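Local coordinates for fumarylacetoacetate hydrolase (Burkholderia xenovorans, PDB 5TI1), which probably hydrolyses fumarylacetoacetate to fumarate and acetoacetate, the last step of phenylalanine and tyrosine breakdown, and carries a magnesium ion, at residues 47-52 with 133-138; 74-79 with 127-132; 42-47 with 106-111. All blocks are in the same frame, centred on the assembly; numbering follows the deposited sequence.

Interaction 1. Residues 47-52 with 133-138; sequences FSDGLN and ALIRQA
Asp49 and Ile135 bring the two backbones closest, their CA atoms 8.1 Å apart, although strands 44-49 and 134-136 are not neighbours in the five-stranded antiparallel sheet to which both belong: strands 56-61 and 64-67 intervene. A CA separation this short therefore implies that the sheet curls and brings its first and fourth strands face to face.

Phe47, Asp49 and Ile135 all send CB toward the opposite segment. Ile135 carries its side of the contact alone: CD1 lies 4.2 Å from Phe47 CE2, approaching the ring obliquely, while CG1 comes to 4.0 Å from Asp49 OD2. The side chains of Asp49 and Ile135 cross at about a right angle, so the carboxylate meets the flank of the isoleucine branch. The Phe47 ring also rests on Ile65 and Asp67 of strand 64-67.

Beyond Asp49 the chain reverses through Gly50 and Leu51 in a type I turn, closed by a weak bond from Asn52 N to Asp49 O (3.4 Å); in reverse, Asp49 N donates to Asn52 O (3.0 Å). A chi1 of 75° places Asp49 CG between backbone N and carbonyl carbon, and the carboxylate then points OD1 to the turn and OD2 to Ile135. OD1 accepts a weak bond from Asn52 N (2.8 Å, bent to 120°) and makes a salt bridge to Arg56.

The polar work of Asp49 is thus done through OD1, away from Ile135. Between the two segments the contact is van der Waals alone, with a buried carboxylate oxygen lying against aliphatic carbon and its charge probably balanced by Arg56.

Interaction 2. Residues 74-79 with 127-132; sequences AGLLSV and AELRGR
Ala74 and Leu129 meet where the Schellman motif that ends helix 68-73 packs against helix 127-133. Gly75 is the residue that leaves the helix, and its positive phi of 86° turns the chain. This reversal sets Ala74 and Leu76, one on each side of the glycine, over the same leucine. The backbones come closest at Ala74 and Leu129, whose CA atoms are 7.9 Å apart.

The contacts between the segments are purely apolar. Leu129 presents its forked end. Its CG stands anti to the backbone N (chi1 179°), which extends the side chain from the helix surface toward the turn. Both methyls touch the CB of Ala74, with CD2 at 3.7 Å and CD1 at 3.8 Å from it, so that the alanine methyl sits against the open fork. CD2 serves twice, for it also meets Leu76 CD1 at 3.9 Å, the two leucines reaching toward each other tip to tip. Leu115 of helix 102-116 and Thr122 lie against Leu76 as well, while Leu123 lies against Leu129. The cluster therefore joins helices 102-116 and 127-133 through the turn that follows helix 68-73. Ala74 is at the exposed margin of the contact and Leu129 is buried.

The salt bridge lies within helix 127-133, where Glu128 and Arg132 pair one turn apart. The arginine grips the carboxylate side-on, NE taking one oxygen and NH2 the other, and this double hold fixes the guanidinium against rotation. Arg132 NH2 reaches Glu128 OE1 at 2.9 Å on its syn lone pair. The NE bond is the straighter: Arg132 NE lies 2.6 Å from Glu128 OE2, with an N-H...O angle of 178° and the oxygen in the guanidinium plane.

Interaction 3. Residues 42-47 with 106-111; sequences LPFGIF and RSVRVQ
Leu42 lies across the side chain of Arg109 at about a right angle, and this is the closely fitted half of the contact. Leu42 CB approaches Arg109 NH1 to 3.8 Å. Farther out, its CD1 stands over one face of the guanidinium, 4.1 Å above the plane and offset toward the rim. The same methyl drops to 3.9 Å from Arg109 O, so it fills the angle between the arginine arm and its own helix backbone. Arg109 can be covered on that face because its chain is extended as far as NE, with CG anti to the backbone N (chi1 173°).

The guanidinium is buried, and its polar atoms are well provided for. NH1 bonds to Asn41 O, NH2 to Gln40 O and NE to Thr18 OG1, partners that fix its orientation, while the backbone oxygens probably offset part of its charge.

In the fold, helix 102-116 packs here against the beginning of strand 44-49. That strand belongs to the antiparallel sheet of the N-terminal region, yet at Phe44 its backbone also pairs with Ile290 of strand 284-292, in the C-terminal hydrolase region. The helix therefore covers a junction between the two.

The contact at Val108 is slighter, a single methyl at the ring edge of Phe44, with CZ at 4.0 Å and CE1 at 4.1 Å from Val108 CG1. Phe97 meets the ring as a second aromatic, the planes about 35° apart. Between the Leu42 backbone and the arginine the segments do not touch directly: a water lies in the guanidinium plane, accepting from Arg109 NH1 at 2.9 Å and donating to Leu42 O.

From the N terminus, residues 42-47 and 47-52 run on through strand 44-49 and share Phe47, so interactions 3 and 1 start from one strand. Residues 74-79 follow helix 68-73 and open interaction 2. The chain first closes a loop at 106-111 (interaction 3), then at 127-132 (interaction 2) and directly afterwards at 133-138 (interaction 1). Interaction 2 is thus enclosed by interaction 1, while interaction 3 crosses both. Interactions 2 and 3 also touch directly: Ser78 N probably bonds to Gln111 OE1, and Val79 packs on Val108. Interaction 3 ties helix 102-116 to strand 44-49, interaction 2 ties helix 127-133 to the loop after helix 68-73, and interaction 1 links strands 44-49 and 134-136.

Interaction 1. Residues 47-52 with 133-138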
loop_
_atom_site.group_PDB
_atom_site.type_symbol
_atom_site.label_atom_id
_atom_site.label_comp_id
_atom_site.label_asym_id
_atom_site.label_seq_id
_atom_site.Cartn_x
_atom_site.Cartn_y
_atom_site.Cartn_z
ATOM N N PHE B 47 17.652 -13.155 8.992
ATOM C CA PHE B 47 17.806 -14.599 8.941
ATOM C C PHE B 47 17.552 -15.213 10.308
ATOM O O PHE B 47 17.530 -14.542 11.345
ATOM C CB PHE B 47 19.203 -15.016 8.454
ATOM C CG PHE B 47 20.253 -14.927 9.514
ATOM C CD1 PHE B 47 20.782 -13.701 9.877
ATOM C CD2 PHE B 47 20.707 -16.065 10.159
ATOM C CE1 PHE B 47 21.739 -13.611 10.859
ATOM C CE2 PHE B 47 21.673 -15.979 11.139
ATOM C CZ PHE B 47 22.185 -14.749 11.493
ATOM N N SER B 48 17.349 -16.519 10.267
ATOM C CA SER B 48 17.337 -17.386 11.428
ATOM C C SER B 48 17.994 -18.682 10.979
ATOM O O SER B 48 18.301 -18.857 9.797
ATOM C CB SER B 48 15.914 -17.610 11.937
ATOM O OG SER B 48 15.146 -18.261 10.941
ATOM N N ASP B 49 18.237 -19.586 11.921
ATOM C CA ASP B 49 18.951 -20.808 11.570
ATOM C C ASP B 49 18.433 -21.947 12.442
ATOM O O ASP B 49 17.475 -21.782 13.203
ATOM C CB ASP B 49 20.467 -20.597 11.701
ATOM C CG ASP B 49 20.933 -20.582 13.144
ATOM O OD1 ASP B 49 20.170 -20.137 14.020
ATOM O OD2 ASP B 49 22.069 -21.027 13.404
ATOM N N GLY B 50 19.073 -23.116 12.327
ATOM C CA GLY B 50 18.626 -24.278 13.076
ATOM C C GLY B 50 18.894 -24.181 14.565
ATOM O O GLY B 50 18.145 -24.744 15.370
ATOM N N LEU B 51 19.958 -23.476 14.951
ATOM C CA LEU B 51 20.311 -23.318 16.355
ATOM C C LEU B 51 19.529 -22.205 17.032
ATOM O O LEU B 51 19.424 -22.192 18.264
ATOM C CB LEU B 51 21.806 -23.022 16.488
ATOM C CG LEU B 51 22.778 -23.801 15.599
ATOM C CD1 LEU B 51 24.124 -23.072 15.515
ATOM C CD2 LEU B 51 22.962 -25.219 16.112
ATOM N N ASN B 52 18.982 -21.274 16.253
ATOM C CA ASN B 52 18.364 -20.072 16.800
ATOM C C ASN B 52 17.316 -19.616 15.789
ATOM O O ASN B 52 17.658 -18.997 14.777
ATOM C CB ASN B 52 19.420 -19.005 17.052
ATOM C CG ASN B 52 18.869 -17.786 17.736
ATOM O OD1 ASN B 52 17.686 -17.724 18.066
ATOM N ND2 ASN B 52 19.736 -16.802 17.971
ATOM N N ALA B 133 29.333 -16.566 15.319
ATOM C CA ALA B 133 28.873 -15.380 14.612
ATOM C C ALA B 133 28.822 -15.554 13.102
ATOM O O ALA B 133 28.232 -14.704 12.422
ATOM C CB ALA B 133 29.758 -14.177 14.959
ATOM N N LEU B 134 29.415 -16.615 12.563
ATOM C CA LEU B 134 29.382 -16.891 11.132
ATOM C C LEU B 134 28.627 -18.190 10.889
ATOM O O LEU B 134 29.007 -19.244 11.410
ATOM C CB LEU B 134 30.793 -16.966 10.546
ATOM C CG LEU B 134 31.195 -15.653 9.877
ATOM C CD1 LEU B 134 31.534 -14.616 10.931
ATOM C CD2 LEU B 134 32.348 -15.860 8.926
ATOM N N ILE B 135 27.572 -18.111 10.088
ATOM C CA ILE B 135 26.667 -19.223 9.831
ATOM C C ILE B 135 26.641 -19.476 8.330
ATOM O O ILE B 135 26.654 -18.530 7.534
ATOM C CB ILE B 135 25.253 -18.913 10.374
ATOM C CG1 ILE B 135 25.227 -19.043 11.896
ATOM C CG2 ILE B 135 24.195 -19.783 9.740
ATOM C CD1 ILE B 135 25.248 -17.699 12.612
ATOM N N ARG B 136 26.627 -20.752 7.947
ATOM C CA ARG B 136 26.516 -21.107 6.538
ATOM C C ARG B 136 25.134 -20.741 6.016
ATOM O O ARG B 136 24.126 -20.952 6.692
ATOM C CB ARG B 136 26.772 -22.606 6.342
ATOM C CG ARG B 136 28.181 -23.073 6.701
ATOM C CD ARG B 136 29.204 -22.696 5.633
ATOM N NE ARG B 136 28.806 -23.138 4.293
ATOM C CZ ARG B 136 29.327 -24.175 3.633
ATOM N NH1 ARG B 136 30.296 -24.911 4.172
ATOM N NH2 ARG B 136 28.881 -24.468 2.417
ATOM N N GLN B 137 25.083 -20.173 4.808
ATOM C CA GLN B 137 23.784 -19.911 4.198
ATOM C C GLN B 137 23.009 -21.208 3.997
ATOM O O GLN B 137 21.772 -21.209 4.010
ATOM C CB GLN B 137 23.966 -19.179 2.872
ATOM C CG GLN B 137 24.510 -17.760 3.036
ATOM C CD GLN B 137 24.872 -17.111 1.714
ATOM O OE1 GLN B 137 24.278 -17.421 0.676
ATOM N NE2 GLN B 137 25.862 -16.208 1.741
ATOM N N ALA B 138 23.737 -22.317 3.832
ATOM C CA ALA B 138 23.162 -23.656 3.749
ATOM C C ALA B 138 22.427 -24.064 5.018
ATOM O O ALA B 138 21.661 -25.035 4.994
ATOM C CB ALA B 138 24.268 -24.666 3.454
#

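Interaction 2. Residues 74-79 with 127-132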
loop_
_atom_site.group_PDB
_atom_site.type_symbol
_atom_site.label_atom_id
_atom_site.label_comp_id
_atom_site.label_asym_id
_atom_site.label_seq_id
_atom_site.Cartn_x
_atom_site.Cartn_y
_atom_site.Cartn_z
ATOM N N ALA B 74 29.340 -9.339 21.536
ATOM C CA ALA B 74 30.745 -9.543 21.860
ATOM C C ALA B 74 31.533 -8.242 21.927
ATOM O O ALA B 74 32.712 -8.271 22.295
ATOM C CB ALA B 74 31.388 -10.482 20.837
ATOM N N GLY B 75 30.918 -7.113 21.579
ATOM C CA GLY B 75 31.589 -5.832 21.636
ATOM C C GLY B 75 32.400 -5.465 20.417
ATOM O O GLY B 75 33.185 -4.515 20.486
ATOM N N LEU B 76 32.245 -6.177 19.301
ATOM C CA LEU B 76 32.988 -5.873 18.085
ATOM C C LEU B 76 32.218 -4.979 17.123
ATOM O O LEU B 76 32.762 -4.583 16.087
ATOM C CB LEU B 76 33.386 -7.164 17.363
ATOM C CG LEU B 76 34.281 -8.174 18.076
ATOM C CD1 LEU B 76 35.010 -8.993 17.037
ATOM C CD2 LEU B 76 35.264 -7.507 19.011
ATOM N N LEU B 77 30.971 -4.647 17.440
ATOM C CA LEU B 77 30.121 -3.888 16.540
ATOM C C LEU B 77 29.221 -3.016 17.400
ATOM O O LEU B 77 28.579 -3.518 18.325
ATOM C CB LEU B 77 29.298 -4.832 15.655
ATOM C CG LEU B 77 28.488 -4.273 14.487
ATOM C CD1 LEU B 77 29.403 -3.595 13.478
ATOM C CD2 LEU B 77 27.691 -5.398 13.832
ATOM N N SER B 78 29.188 -1.721 17.116
ATOM C CA SER B 78 28.381 -0.802 17.907
ATOM C C SER B 78 27.553 0.102 17.006
ATOM O O SER B 78 28.046 0.605 15.991
ATOM C CB SER B 78 29.250 0.052 18.803
ATOM O OG SER B 78 29.973 0.953 17.995
ATOM N N VAL B 79 26.294 0.297 17.390
ATOM C CA VAL B 79 25.400 1.278 16.777
ATOM C C VAL B 79 24.880 2.186 17.884
ATOM O O VAL B 79 24.978 1.844 19.074
ATOM C CB VAL B 79 24.230 0.596 16.026
ATOM C CG1 VAL B 79 24.697 0.028 14.708
ATOM C CG2 VAL B 79 23.615 -0.497 16.885
ATOM N N ALA B 127 38.301 -18.165 17.373
ATOM C CA ALA B 127 37.601 -19.342 16.861
ATOM C C ALA B 127 36.210 -19.490 17.475
ATOM O O ALA B 127 35.256 -19.863 16.780
ATOM C CB ALA B 127 38.432 -20.600 17.113
ATOM N N GLU B 128 36.072 -19.215 18.774
ATOM C CA GLU B 128 34.787 -19.428 19.434
ATOM C C GLU B 128 33.728 -18.471 18.896
ATOM O O GLU B 128 32.647 -18.898 18.473
ATOM C CB GLU B 128 34.942 -19.274 20.949
ATOM C CG GLU B 128 33.735 -19.750 21.765
ATOM C CD GLU B 128 32.587 -18.745 21.802
ATOM O OE1 GLU B 128 32.845 -17.533 21.655
ATOM O OE2 GLU B 128 31.423 -19.166 21.976
ATOM N N LEU B 129 34.018 -17.170 18.912
ATOM C CA LEU B 129 33.058 -16.199 18.398
ATOM C C LEU B 129 32.790 -16.428 16.917
ATOM O O LEU B 129 31.647 -16.317 16.457
ATOM C CB LEU B 129 33.572 -14.781 18.634
ATOM C CG LEU B 129 32.660 -13.671 18.111
ATOM C CD1 LEU B 129 31.319 -13.693 18.840
ATOM C CD2 LEU B 129 33.345 -12.313 18.237
ATOM N N ARG B 130 33.837 -16.764 16.160
ATOM C CA ARG B 130 33.684 -17.015 14.731
ATOM C C ARG B 130 32.803 -18.233 14.478
ATOM O O ARG B 130 31.976 -18.230 13.556
ATOM C CB ARG B 130 35.067 -17.184 14.104
ATOM C CG ARG B 130 35.104 -17.345 12.607
ATOM C CD ARG B 130 36.552 -17.367 12.154
ATOM N NE ARG B 130 36.719 -18.024 10.864
ATOM C CZ ARG B 130 37.894 -18.226 10.279
ATOM N NH1 ARG B 130 39.007 -17.823 10.876
ATOM N NH2 ARG B 130 37.954 -18.834 9.101
ATOM N N GLY B 131 32.952 -19.276 15.298
ATOM C CA GLY B 131 32.074 -20.433 15.208
ATOM C C GLY B 131 30.623 -20.131 15.525
ATOM O O GLY B 131 29.734 -20.875 15.100
ATOM N N ARG B 132 30.361 -19.063 16.276
ATOM C CA ARG B 132 29.002 -18.633 16.576
ATOM C C ARG B 132 28.501 -17.562 15.624
ATOM O O ARG B 132 27.360 -17.638 15.158
ATOM C CB ARG B 132 28.908 -18.103 18.010
ATOM C CG ARG B 132 28.737 -19.173 19.059
ATOM C CD ARG B 132 28.338 -18.587 20.402
ATOM N NE ARG B 132 29.427 -17.846 21.034
ATOM C CZ ARG B 132 29.444 -16.524 21.179
ATOM N NH1 ARG B 132 28.428 -15.793 20.739
ATOM N NH2 ARG B 132 30.474 -15.933 21.765
#

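Interaction 3. Residues 42-47 with 106-111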
loop_
_atom_site.group_PDB
_atom_site.type_symbol
_atom_site.label_atom_id
_atom_site.label_comp_id
_atom_site.label_asym_id
_atom_site.label_seq_id
_atom_site.Cartn_x
_atom_site.Cartn_y
_atom_site.Cartn_z
ATOM N N LEU B 42 28.680 -6.792 1.223
ATOM C CA LEU B 42 28.146 -6.644 2.572
ATOM C C LEU B 42 26.673 -6.228 2.531
ATOM O O LEU B 42 26.311 -5.143 3.017
ATOM C CB LEU B 42 28.985 -5.636 3.364
ATOM C CG LEU B 42 30.491 -5.905 3.304
ATOM C CD1 LEU B 42 31.279 -4.866 4.098
ATOM C CD2 LEU B 42 30.800 -7.316 3.789
ATOM N N PRO B 43 25.796 -7.055 1.969
ATOM C CA PRO B 43 24.373 -6.718 1.952
ATOM C C PRO B 43 23.700 -7.125 3.254
ATOM O O PRO B 43 24.194 -7.971 3.998
ATOM C CB PRO B 43 23.836 -7.543 0.780
ATOM C CG PRO B 43 24.683 -8.805 0.836
ATOM C CD PRO B 43 26.058 -8.368 1.340
ATOM N N PHE B 44 22.540 -6.515 3.510
ATOM C CA PHE B 44 21.783 -6.736 4.737
ATOM C C PHE B 44 20.553 -7.598 4.483
ATOM O O PHE B 44 19.877 -7.448 3.459
ATOM C CB PHE B 44 21.342 -5.410 5.365
ATOM C CG PHE B 44 22.471 -4.604 5.925
ATOM C CD1 PHE B 44 22.866 -4.766 7.240
ATOM C CD2 PHE B 44 23.134 -3.688 5.137
ATOM C CE1 PHE B 44 23.914 -4.021 7.763
ATOM C CE2 PHE B 44 24.183 -2.935 5.649
ATOM C CZ PHE B 44 24.572 -3.105 6.964
ATOM N N GLY B 45 20.257 -8.478 5.440
ATOM C CA GLY B 45 19.084 -9.326 5.392
ATOM C C GLY B 45 18.624 -9.691 6.788
ATOM O O GLY B 45 19.199 -9.264 7.791
ATOM N N ILE B 46 17.574 -10.506 6.841
ATOM C CA ILE B 46 16.993 -11.002 8.083
ATOM C C ILE B 46 17.008 -12.518 8.015
ATOM O O ILE B 46 16.436 -13.108 7.087
ATOM C CB ILE B 46 15.563 -10.471 8.299
ATOM C CG1 ILE B 46 15.574 -8.944 8.482
ATOM C CG2 ILE B 46 14.903 -11.144 9.491
ATOM C CD1 ILE B 46 16.260 -8.475 9.743
ATOM N N PHE B 47 17.652 -13.155 8.992
ATOM C CA PHE B 47 17.806 -14.599 8.941
ATOM C C PHE B 47 17.552 -15.213 10.308
ATOM O O PHE B 47 17.530 -14.542 11.345
ATOM C CB PHE B 47 19.203 -15.016 8.454
ATOM C CG PHE B 47 20.253 -14.927 9.514
ATOM C CD1 PHE B 47 20.782 -13.701 9.877
ATOM C CD2 PHE B 47 20.707 -16.065 10.159
ATOM C CE1 PHE B 47 21.739 -13.611 10.859
ATOM C CE2 PHE B 47 21.673 -15.979 11.139
ATOM C CZ PHE B 47 22.185 -14.749 11.493
ATOM N N ARG B 106 26.846 3.330 7.314
ATOM C CA ARG B 106 28.241 3.378 6.891
ATOM C C ARG B 106 29.177 2.980 8.020
ATOM O O ARG B 106 30.145 2.249 7.788
ATOM C CB ARG B 106 28.571 4.769 6.361
ATOM C CG ARG B 106 27.815 5.103 5.097
ATOM C CD ARG B 106 28.152 6.492 4.573
ATOM N NE ARG B 106 27.564 6.701 3.252
ATOM C CZ ARG B 106 27.711 7.801 2.524
ATOM N NH1 ARG B 106 28.424 8.820 2.992
ATOM N NH2 ARG B 106 27.135 7.887 1.331
ATOM N N SER B 107 28.904 3.443 9.244
ATOM C CA SER B 107 29.648 2.967 10.407
ATOM C C SER B 107 29.672 1.440 10.469
ATOM O O SER B 107 30.740 0.825 10.579
ATOM C CB SER B 107 29.042 3.543 11.685
ATOM O OG SER B 107 29.723 3.055 12.830
ATOM N N VAL B 108 28.494 0.808 10.403
ATOM C CA VAL B 108 28.441 -0.652 10.436
ATOM C C VAL B 108 29.234 -1.246 9.279
ATOM O O VAL B 108 29.991 -2.210 9.454
ATOM C CB VAL B 108 26.978 -1.138 10.428
ATOM C CG1 VAL B 108 26.923 -2.645 10.215
ATOM C CG2 VAL B 108 26.300 -0.774 11.730
ATOM N N ARG B 109 29.086 -0.675 8.082
ATOM C CA ARG B 109 29.773 -1.224 6.919
ATOM C C ARG B 109 31.291 -1.146 7.073
ATOM O O ARG B 109 32.011 -2.079 6.696
ATOM C CB ARG B 109 29.327 -0.493 5.659
ATOM C CG ARG B 109 30.136 -0.903 4.465
ATOM C CD ARG B 109 29.763 -0.146 3.231
ATOM N NE ARG B 109 30.663 -0.525 2.158
ATOM C CZ ARG B 109 30.457 -1.570 1.372
ATOM N NH1 ARG B 109 29.367 -2.309 1.546
ATOM N NH2 ARG B 109 31.331 -1.874 0.418
ATOM N N VAL B 110 31.794 -0.047 7.636
ATOM C CA VAL B 110 33.234 0.094 7.814
ATOM C C VAL B 110 33.743 -0.877 8.874
ATOM O O VAL B 110 34.786 -1.517 8.694
ATOM C CB VAL B 110 33.591 1.558 8.157
ATOM C CG1 VAL B 110 35.071 1.673 8.481
ATOM C CG2 VAL B 110 33.246 2.468 6.996
ATOM N N GLN B 111 33.030 -0.995 9.997
ATOM C CA GLN B 111 33.436 -1.939 11.035
ATOM C C GLN B 111 33.475 -3.364 10.489
ATOM O O GLN B 111 34.453 -4.098 10.691
ATOM C CB GLN B 111 32.484 -1.847 12.228
ATOM C CG GLN B 111 32.516 -0.509 12.967
ATOM C CD GLN B 111 31.456 -0.424 14.053
ATOM O OE1 GLN B 111 31.604 -1.003 15.129
ATOM N NE2 GLN B 111 30.373 0.286 13.770
HETATM O O HOH W 1 27.009 -2.332 3.240
#